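Local coordinates for protein FACT complex subunit SPT16 (Ashbya gossypii, PDB 6A8M) that probably acts as a histone chaperone within the FACT complex, reorganizing nucleosomes during transcription, replication and repair, and is represented here by its peptidase-like N-terminal region, at residues Ile262-Lys267 with Thr279-Asn284; Pro266-Arg271 with Ser412-Leu417; Cys286-Cys291 with Ser303-Ile308. All coordinates share one frame; numbering follows the deposited sequence. Where two conformers were deposited one is given.

Contact 1 (Ile262-Lys267 with Thr279-Asn284)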
loop_
_atom_site.group_PDB
_atom_site.type_symbol
_atom_site.label_atom_id
_atom_site.label_comp_id
_atom_site.label_asym_id
_atom_site.label_seq_id
_atom_site.Cartn_x
_atom_site.Cartn_y
_atom_site.Cartn_z
ATOM N N ILE A 262 -2.843 7.958 16.632
ATOM C CA ILE A 262 -2.178 8.661 17.721
ATOM C C ILE A 262 -2.200 7.752 18.948
ATOM O O ILE A 262 -3.235 7.150 19.263
ATOM C CB ILE A 262 -2.851 10.013 18.024
ATOM C CG1 ILE A 262 -2.782 10.919 16.784
ATOM C CG2 ILE A 262 -2.230 10.724 19.247
ATOM C CD1 ILE A 262 -3.569 12.209 16.972
ATOM N N GLN A 263 -1.045 7.613 19.601
ATOM C CA GLN A 263 -0.919 6.873 20.859
ATOM C C GLN A 263 -0.031 7.700 21.774
ATOM O O GLN A 263 1.175 7.817 21.529
ATOM C CB GLN A 263 -0.320 5.476 20.640
ATOM C CG GLN A 263 -1.161 4.590 19.746
ATOM C CD GLN A 263 -0.495 3.266 19.462
ATOM O OE1 GLN A 263 0.644 3.023 19.880
ATOM N NE2 GLN A 263 -1.190 2.405 18.740
ATOM N N SER A 264 -0.610 8.269 22.827
ATOM C CA SER A 264 0.151 9.122 23.725
ATOM C C SER A 264 0.581 8.419 25.010
ATOM O O SER A 264 1.228 9.056 25.847
ATOM C CB SER A 264 -0.657 10.368 24.076
ATOM O OG SER A 264 -1.820 9.987 24.779
ATOM N N GLY A 265 0.247 7.138 25.191
ATOM C CA GLY A 265 0.626 6.436 26.393
ATOM C C GLY A 265 -0.403 6.485 27.512
ATOM O O GLY A 265 -1.403 7.219 27.450
ATOM N N PRO A 266 -0.163 5.710 28.595
ATOM C CA PRO A 266 1.074 4.962 28.858
ATOM C C PRO A 266 1.200 3.615 28.107
ATOM O O PRO A 266 2.281 3.007 28.131
ATOM C CB PRO A 266 1.013 4.732 30.372
ATOM C CG PRO A 266 -0.472 4.571 30.653
ATOM C CD PRO A 266 -1.109 5.622 29.727
ATOM N N LYS A 267 0.142 3.139 27.454
ATOM C CA LYS A 267 0.219 1.907 26.681
ATOM C C LYS A 267 0.274 2.218 25.191
ATOM O O LYS A 267 -0.545 2.988 24.674
ATOM C CB LYS A 267 -0.961 0.989 26.981
ATOM C CG LYS A 267 -1.112 0.694 28.474
ATOM C CD LYS A 267 0.101 -0.052 29.018
ATOM C CE LYS A 267 -0.115 -0.443 30.481
ATOM N NZ LYS A 267 -1.419 -1.172 30.641
ATOM N N THR A 279 -7.653 5.988 25.191
ATOM C CA THR A 279 -7.445 6.601 26.493
ATOM C C THR A 279 -7.088 8.074 26.341
ATOM O O THR A 279 -6.722 8.540 25.262
ATOM C CB THR A 279 -6.332 5.864 27.246
ATOM O OG1 THR A 279 -5.176 5.790 26.395
ATOM C CG2 THR A 279 -6.779 4.436 27.574
ATOM N N GLN A 280 -7.166 8.794 27.462
ATOM C CA GLN A 280 -6.904 10.231 27.491
ATOM C C GLN A 280 -5.547 10.585 26.886
ATOM O O GLN A 280 -4.556 9.868 27.054
ATOM C CB GLN A 280 -6.972 10.744 28.932
ATOM C CG GLN A 280 -6.304 12.102 29.159
ATOM C CD GLN A 280 -7.097 13.278 28.604
ATOM O OE1 GLN A 280 -8.333 13.216 28.469
ATOM N NE2 GLN A 280 -6.386 14.355 28.262
ATOM N N LEU A 281 -5.524 11.686 26.142
ATOM C CA LEU A 281 -4.270 12.226 25.639
ATOM C C LEU A 281 -3.343 12.535 26.813
ATOM O O LEU A 281 -3.711 13.279 27.725
ATOM C CB LEU A 281 -4.552 13.486 24.823
ATOM C CG LEU A 281 -3.384 14.340 24.334
ATOM C CD1 LEU A 281 -2.483 13.533 23.449
ATOM C CD2 LEU A 281 -3.940 15.531 23.570
ATOM N N ASP A 282 -2.164 11.924 26.817
ATOM C CA ASP A 282 -1.206 12.105 27.902
ATOM C C ASP A 282 -0.146 13.084 27.428
ATOM O O ASP A 282 0.739 12.726 26.648
ATOM C CB ASP A 282 -0.593 10.776 28.328
ATOM C CG ASP A 282 0.426 10.954 29.437
ATOM O OD1 ASP A 282 0.123 11.704 30.376
ATOM O OD2 ASP A 282 1.525 10.373 29.361
ATOM N N GLY A 283 -0.236 14.323 27.907
ATOM C CA GLY A 283 0.645 15.389 27.451
ATOM C C GLY A 283 1.984 15.417 28.156
ATOM O O GLY A 283 2.365 16.433 28.734
ATOM N N ASN A 284 2.707 14.304 28.109
ATOM C CA ASN A 284 4.015 14.178 28.730
ATOM C C ASN A 284 4.781 13.083 28.010
ATOM O O ASN A 284 4.181 12.153 27.471
ATOM C CB ASN A 284 3.918 13.818 30.211
ATOM C CG ASN A 284 4.123 15.005 31.097
ATOM O OD1 ASN A 284 5.222 15.571 31.158
ATOM N ND2 ASN A 284 3.065 15.403 31.795
HETATM O O HOH W 1 3.184 9.874 27.207
HETATM O O HOH W 2 -3.362 7.644 25.583
HETATM O O HOH W 3 -3.540 8.024 28.954
HETATM O O HOH W 4 -2.961 3.896 27.231
#

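Contact 2 (Pro266-Arg271 with Ser412-Leu417)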
loop_
_atom_site.group_PDB
_atom_site.type_symbol
_atom_site.label_atom_id
_atom_site.label_comp_id
_atom_site.label_asym_id
_atom_site.label_seq_id
_atom_site.Cartn_x
_atom_site.Cartn_y
_atom_site.Cartn_z
ATOM N N PRO A 266 -0.163 5.710 28.595
ATOM C CA PRO A 266 1.074 4.962 28.858
ATOM C C PRO A 266 1.200 3.615 28.107
ATOM O O PRO A 266 2.281 3.007 28.131
ATOM C CB PRO A 266 1.013 4.732 30.372
ATOM C CG PRO A 266 -0.472 4.571 30.653
ATOM C CD PRO A 266 -1.109 5.622 29.727
ATOM N N LYS A 267 0.142 3.139 27.454
ATOM C CA LYS A 267 0.219 1.907 26.681
ATOM C C LYS A 267 0.274 2.218 25.191
ATOM O O LYS A 267 -0.545 2.988 24.674
ATOM C CB LYS A 267 -0.961 0.989 26.981
ATOM C CG LYS A 267 -1.112 0.694 28.474
ATOM C CD LYS A 267 0.101 -0.052 29.018
ATOM C CE LYS A 267 -0.115 -0.443 30.481
ATOM N NZ LYS A 267 -1.419 -1.172 30.641
ATOM N N TYR A 268 1.233 1.612 24.501
ATOM C CA TYR A 268 1.409 1.818 23.073
ATOM C C TYR A 268 1.379 0.476 22.356
ATOM O O TYR A 268 1.663 -0.569 22.940
ATOM C CB TYR A 268 2.726 2.515 22.743
ATOM C CG TYR A 268 3.078 3.753 23.540
ATOM C CD1 TYR A 268 3.612 3.659 24.826
ATOM C CD2 TYR A 268 2.943 5.018 22.978
ATOM C CE1 TYR A 268 3.970 4.807 25.535
ATOM C CE2 TYR A 268 3.293 6.157 23.674
ATOM C CZ TYR A 268 3.811 6.057 24.944
ATOM O OH TYR A 268 4.191 7.197 25.623
ATOM N N ASP A 269 1.052 0.523 21.075
ATOM C CA ASP A 269 0.866 -0.689 20.280
ATOM C C ASP A 269 1.468 -0.420 18.907
ATOM O O ASP A 269 0.977 0.436 18.170
ATOM C CB ASP A 269 -0.620 -1.057 20.203
ATOM C CG ASP A 269 -0.877 -2.378 19.474
ATOM O OD1 ASP A 269 0.081 -3.014 18.962
ATOM O OD2 ASP A 269 -2.058 -2.774 19.429
ATOM N N LEU A 270 2.551 -1.117 18.581
ATOM C CA LEU A 270 3.253 -0.944 17.312
ATOM C C LEU A 270 2.976 -2.070 16.328
ATOM O O LEU A 270 3.581 -2.100 15.244
ATOM C CB LEU A 270 4.758 -0.836 17.552
ATOM C CG LEU A 270 5.142 0.219 18.586
ATOM C CD1 LEU A 270 6.651 0.434 18.662
ATOM C CD2 LEU A 270 4.383 1.517 18.275
ATOM N N ARG A 271 2.103 -3.008 16.680
ATOM C CA ARG A 271 1.740 -4.065 15.752
ATOM C C ARG A 271 1.023 -3.494 14.530
ATOM O O ARG A 271 0.409 -2.422 14.571
ATOM C CB ARG A 271 0.855 -5.099 16.445
ATOM C CG ARG A 271 1.549 -5.771 17.599
ATOM C CD ARG A 271 0.555 -6.635 18.369
ATOM N NE ARG A 271 -0.551 -5.829 18.890
ATOM C CZ ARG A 271 -1.604 -6.326 19.531
ATOM N NH1 ARG A 271 -1.715 -7.640 19.709
ATOM N NH2 ARG A 271 -2.550 -5.505 19.985
ATOM N N SER A 412 6.366 5.165 31.416
ATOM C CA SER A 412 6.288 4.349 30.210
ATOM C C SER A 412 6.410 5.219 28.966
ATOM O O SER A 412 5.821 6.305 28.884
ATOM C CB SER A 412 4.956 3.600 30.166
ATOM O OG SER A 412 4.862 2.668 31.229
ATOM N N TYR A 413 7.159 4.736 27.974
ATOM C CA TYR A 413 7.199 5.426 26.692
ATOM C C TYR A 413 7.487 4.442 25.566
ATOM O O TYR A 413 7.659 3.240 25.779
ATOM C CB TYR A 413 8.209 6.575 26.696
ATOM C CG TYR A 413 9.680 6.221 26.786
ATOM C CD1 TYR A 413 10.283 5.961 28.017
ATOM C CD2 TYR A 413 10.482 6.243 25.644
ATOM C CE1 TYR A 413 11.661 5.684 28.092
ATOM C CE2 TYR A 413 11.842 5.966 25.705
ATOM C CZ TYR A 413 12.421 5.692 26.920
ATOM O OH TYR A 413 13.775 5.433 26.967
ATOM N N ALA A 414 7.457 4.968 24.352
ATOM C CA ALA A 414 7.683 4.186 23.149
ATOM C C ALA A 414 8.183 5.172 22.115
ATOM O O ALA A 414 8.054 6.389 22.286
ATOM C CB ALA A 414 6.416 3.455 22.672
ATOM N N LEU A 415 8.783 4.645 21.063
ATOM C CA LEU A 415 9.361 5.479 20.019
ATOM C C LEU A 415 8.979 4.907 18.673
ATOM O O LEU A 415 9.016 3.691 18.478
ATOM C CB LEU A 415 10.905 5.541 20.105
ATOM C CG LEU A 415 11.452 6.067 21.434
ATOM C CD1 LEU A 415 12.965 5.854 21.515
ATOM C CD2 LEU A 415 11.111 7.551 21.608
ATOM N N GLN A 416 8.671 5.781 17.721
ATOM C CA GLN A 416 8.349 5.271 16.405
ATOM C C GLN A 416 8.642 6.333 15.358
ATOM O O GLN A 416 8.279 7.496 15.524
ATOM C CB GLN A 416 6.883 4.826 16.335
ATOM C CG GLN A 416 6.512 4.217 15.010
ATOM C CD GLN A 416 5.179 3.528 15.073
ATOM O OE1 GLN A 416 4.145 4.160 15.393
ATOM N NE2 GLN A 416 5.185 2.228 14.814
ATOM N N LEU A 417 9.271 5.915 14.263
ATOM C CA LEU A 417 9.598 6.823 13.175
ATOM C C LEU A 417 9.360 6.083 11.873
ATOM O O LEU A 417 9.806 4.943 11.740
ATOM C CB LEU A 417 11.070 7.248 13.274
ATOM C CG LEU A 417 11.572 8.329 12.330
ATOM C CD1 LEU A 417 10.900 9.665 12.671
ATOM C CD2 LEU A 417 13.092 8.437 12.423
HETATM O O HOH W 5 5.766 8.869 27.751
HETATM O O HOH W 6 3.577 0.209 13.729
#

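Contact 3 (Cys286-Cys291 with Ser303-Ile308)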
loop_
_atom_site.group_PDB
_atom_site.type_symbol
_atom_site.label_atom_id
_atom_site.label_comp_id
_atom_site.label_asym_id
_atom_site.label_seq_id
_atom_site.Cartn_x
_atom_site.Cartn_y
_atom_site.Cartn_z
ATOM N N CYS A 286 6.593 10.692 25.562
ATOM C CA CYS A 286 6.527 10.392 24.134
ATOM C C CYS A 286 5.085 10.238 23.640
ATOM O O CYS A 286 4.249 9.595 24.289
ATOM C CB CYS A 286 7.322 9.121 23.808
ATOM S SG CYS A 286 9.077 9.240 24.223
ATOM N N ILE A 287 4.801 10.842 22.483
ATOM C CA ILE A 287 3.516 10.704 21.807
ATOM C C ILE A 287 3.775 10.264 20.371
ATOM O O ILE A 287 4.564 10.899 19.657
ATOM C CB ILE A 287 2.717 12.015 21.842
ATOM C CG1 ILE A 287 2.515 12.434 23.302
ATOM C CG2 ILE A 287 1.393 11.864 21.070
ATOM C CD1 ILE A 287 1.885 13.791 23.466
ATOM N N LEU A 288 3.132 9.175 19.958
ATOM C CA LEU A 288 3.334 8.602 18.636
ATOM C C LEU A 288 2.217 9.028 17.697
ATOM O O LEU A 288 1.032 8.985 18.055
ATOM C CB LEU A 288 3.372 7.075 18.697
ATOM C CG LEU A 288 4.335 6.446 19.712
ATOM C CD1 LEU A 288 4.343 4.937 19.498
ATOM C CD2 LEU A 288 5.737 7.012 19.625
ATOM N N ALA A 289 2.593 9.394 16.477
ATOM C CA ALA A 289 1.611 9.752 15.468
ATOM C C ALA A 289 1.981 9.117 14.140
ATOM O O ALA A 289 3.165 9.019 13.802
ATOM C CB ALA A 289 1.522 11.270 15.312
ATOM N N SER A 290 0.963 8.666 13.404
ATOM C CA SER A 290 1.169 8.054 12.093
ATOM C C SER A 290 0.056 8.487 11.155
ATOM O O SER A 290 -1.122 8.423 11.514
ATOM C CB SER A 290 1.158 6.516 12.149
ATOM O OG SER A 290 2.164 5.981 12.986
ATOM N N CYS A 291 0.414 8.845 9.933
ATOM C CA CYS A 291 -0.657 8.996 8.977
ATOM C C CYS A 291 -0.121 8.636 7.608
ATOM O O CYS A 291 1.089 8.652 7.362
ATOM C CB CYS A 291 -1.272 10.397 9.014
ATOM S SG CYS A 291 -0.202 11.691 8.494
ATOM N N SER A 303 5.524 8.441 10.100
ATOM C CA SER A 303 5.307 8.321 11.539
ATOM C C SER A 303 6.319 9.206 12.238
ATOM O O SER A 303 7.493 9.237 11.862
ATOM C CB SER A 303 5.449 6.884 12.067
ATOM O OG SER A 303 4.413 6.048 11.584
ATOM N N ARG A 304 5.866 9.900 13.267
ATOM C CA ARG A 304 6.749 10.765 14.040
ATOM C C ARG A 304 6.515 10.486 15.512
ATOM O O ARG A 304 5.436 10.024 15.920
ATOM C CB ARG A 304 6.495 12.258 13.747
ATOM C CG ARG A 304 6.815 12.643 12.308
ATOM C CD ARG A 304 8.313 12.561 12.091
ATOM N NE ARG A 304 8.785 13.031 10.785
ATOM C CZ ARG A 304 9.095 12.203 9.788
ATOM N NH1 ARG A 304 8.916 10.879 9.941
ATOM N NH2 ARG A 304 9.584 12.682 8.645
ATOM N N THR A 305 7.528 10.789 16.312
ATOM C CA THR A 305 7.397 10.811 17.763
ATOM C C THR A 305 7.515 12.264 18.211
ATOM O O THR A 305 8.421 12.984 17.769
ATOM C CB THR A 305 8.490 9.964 18.429
ATOM O OG1 THR A 305 8.411 8.616 17.967
ATOM C CG2 THR A 305 8.325 9.967 19.946
ATOM N N PHE A 306 6.585 12.709 19.046
ATOM C CA PHE A 306 6.656 14.036 19.628
ATOM C C PHE A 306 7.019 13.884 21.101
ATOM O O PHE A 306 6.561 12.947 21.764
ATOM C CB PHE A 306 5.343 14.788 19.433
ATOM C CG PHE A 306 4.944 14.923 17.992
ATOM C CD1 PHE A 306 5.495 15.918 17.193
ATOM C CD2 PHE A 306 4.055 14.032 17.425
ATOM C CE1 PHE A 306 5.141 16.038 15.835
ATOM C CE2 PHE A 306 3.714 14.118 16.078
ATOM C CZ PHE A 306 4.243 15.126 15.276
ATOM N N LEU A 307 7.903 14.757 21.583
ATOM C CA LEU A 307 8.414 14.697 22.951
ATOM C C LEU A 307 7.917 15.910 23.725
ATOM O O LEU A 307 8.089 17.047 23.277
ATOM C CB LEU A 307 9.949 14.653 22.970
ATOM C CG LEU A 307 10.623 13.581 22.118
ATOM C CD1 LEU A 307 12.148 13.749 22.174
ATOM C CD2 LEU A 307 10.220 12.228 22.618
ATOM N N ILE A 308 7.280 15.665 24.869
ATOM C CA ILE A 308 6.780 16.722 25.745
ATOM C C ILE A 308 7.565 16.632 27.039
ATOM O O ILE A 308 7.400 15.667 27.794
ATOM C CB ILE A 308 5.283 16.580 26.039
ATOM C CG1 ILE A 308 4.490 16.314 24.747
ATOM C CG2 ILE A 308 4.798 17.782 26.854
ATOM C CD1 ILE A 308 4.698 17.329 23.669
#

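Contact 1 (Ile262-Lys267 with Thr279-Asn284)
Ser264 OG is gripped by three groups: the backbone N of Asp282, a water, and the carboxylate of Asp215 at the start of helix 215-224. The bond from Asp282 N to Ser264 OG is short and nearly straight, 2.8 Å with 167° at the hydrogen. It ties the end of strand 261-263 to the approach to strand 285-295, across the loop joining these sheet neighbours in the M24 peptidase-like part of the chain. OG lies between the backbone N and carbonyl carbon of its own residue (chi1 63°), a setting that directs it at the 279-284 backbone. Beside this polar point, Leu281 CD1 packs against Ser264 CB at 3.7 Å, and the Leu281 side chain also touches Leu203 and Ala206 of helix 179-208. Asp282 CB sits 3.5 Å from Ser264 O.

Gly265 follows with phi 92°, where a side chain would jam against the preceding carbonyl, and a cis peptide leads from it into Pro266. The Gly265 carbonyl is joined to the other segment by water. One water donates to Ser264 OG and lies within hydrogen-bonding distance of Gly265 O and Thr279 OG1. A second bridges Gly265 O and Gln280 O, 2.7 and 2.8 Å from them. Farther along the loop, another water accepts from Lys267 N at 3.2 Å and lies 3.0 Å from Thr279 OG1.

Contact 2 (Pro266-Arg271 with Ser412-Leu417)
The loop 266-271 runs in nearly the same direction as strand 412-417, 31° apart end to end, but draws away along its length. CA separations grow from 5.4 Å for Pro266 and Ser412 to 8.1 Å for Leu270 and Gln416. At the near end Pro266 O lies 3.4 Å from Ser412 CB; farther on, side chains and waters fill in. Tyr268 turns one ring face to Ala414 CB in a CH-pi contact, 3.7 Å from the ring centroid and 21° off its normal. With CG anti to the carbonyl carbon (chi1 -48°), the ring is laid over the strand and CE1 comes 3.5 Å from Tyr413 CA. The hydroxyl hydrogen-bonds to Cys286 O and accepts from a water that also donates to Ser412 O. Replacing this tyrosine by alanine would probably cost Cys286 O its donor and the Ala414 methyl its aromatic cover. Leu270 and Gln416 reach toward each other from opposite directions, Leu270 CD2 3.6 Å from Gln416 NE2, and a water links that NE2 to Leu270 O. Turned from the strand, Asp269 OD1 accepts from Arg271 N in an Asx turn, while the Arg271 guanidinium grips both carboxylate oxygens side-on. This is loop-on-sheet packing within the M24 peptidase-like, pita-bread fold.

Contact 3 (Cys286-Cys291 with Ser303-Ile308)
A beta hairpin of the M24 peptidase-like fold brings strand 286-291 against strand 303-308, antiparallel and wholly buried, with an angle of 156° between their directions. Two hydrogen-bonded pairs hold the backbones together. Ile287 and Phe306 exchange N-H and carbonyl in both directions, the bond from Phe306 N to Ile287 O being the straighter at 173°. Ala289 and Arg304 do the same, with Ala289 N meeting Arg304 O almost head-on at 3.0 Å. Between these pairs Thr305 CA directs its hydrogen at Ile287 O; beyond the second, Ser303 CA does so at Ala289 O, 3.2 Å away.

On the face that carries Ser290 and Ser303, the two hydroxyls hydrogen-bond to each other, OG to OG at 2.7 Å. Both oxygens stand anti to their own carbonyl carbons (chi1 -60° for Ser290), which brings them together over the non-hydrogen-bonded pair. Leu288 and Thr305 lie alongside one another on the same face, CD2 at 3.5 Å from OG1, and that hydroxyl bonds to Gln416 O of strand 412-424. At the other end of this face Cys286 SG touches Leu307 CD2 at 3.6 Å.

The opposite face is apolar where Ala289 CB comes up to the edge of the Phe306 ring, in its plane and 3.7 Å from CE2. Ile287 CD1 meets Ile308 CG1 at 3.8 Å, the two side chains crossing at a slant. Arg304 leads away from the partner strand: NH1 bonds back to Ser303 O, while NH2 forms a salt bridge with Asp419 and also bonds to Tyr434 O.

Helix 179-208 covers the Ile287, Ala289 and Phe306 face through Leu199, Ser200 and Leu203; strand 412-424 packs on the serine face, and helix 438-441 reaches Phe306 and Leu307.

The three contacts form one connected region of the peptidase-like part, their centres 9 to 10 Å apart, and none involves a bound metal or ligand. Contacts 1 and 2 share Pro266 and Lys267 and are tied by Gln263 OE1 to Asp269 N at 2.8 Å. Contact 1 joins contact 3 through the sheet, where Gln263 O lies 2.9 Å from Leu288 N, and Asn284 packs on Ile308. Contact 3 is nested along the chain inside the loop that contact 2 closes. Two bonds of 2.7 Å connect this pair: Tyr268 OH to Cys286 O, and Thr305 OG1 to Gln416 O. The hairpin is thus held to both the 266-271 loop and strand 412-417.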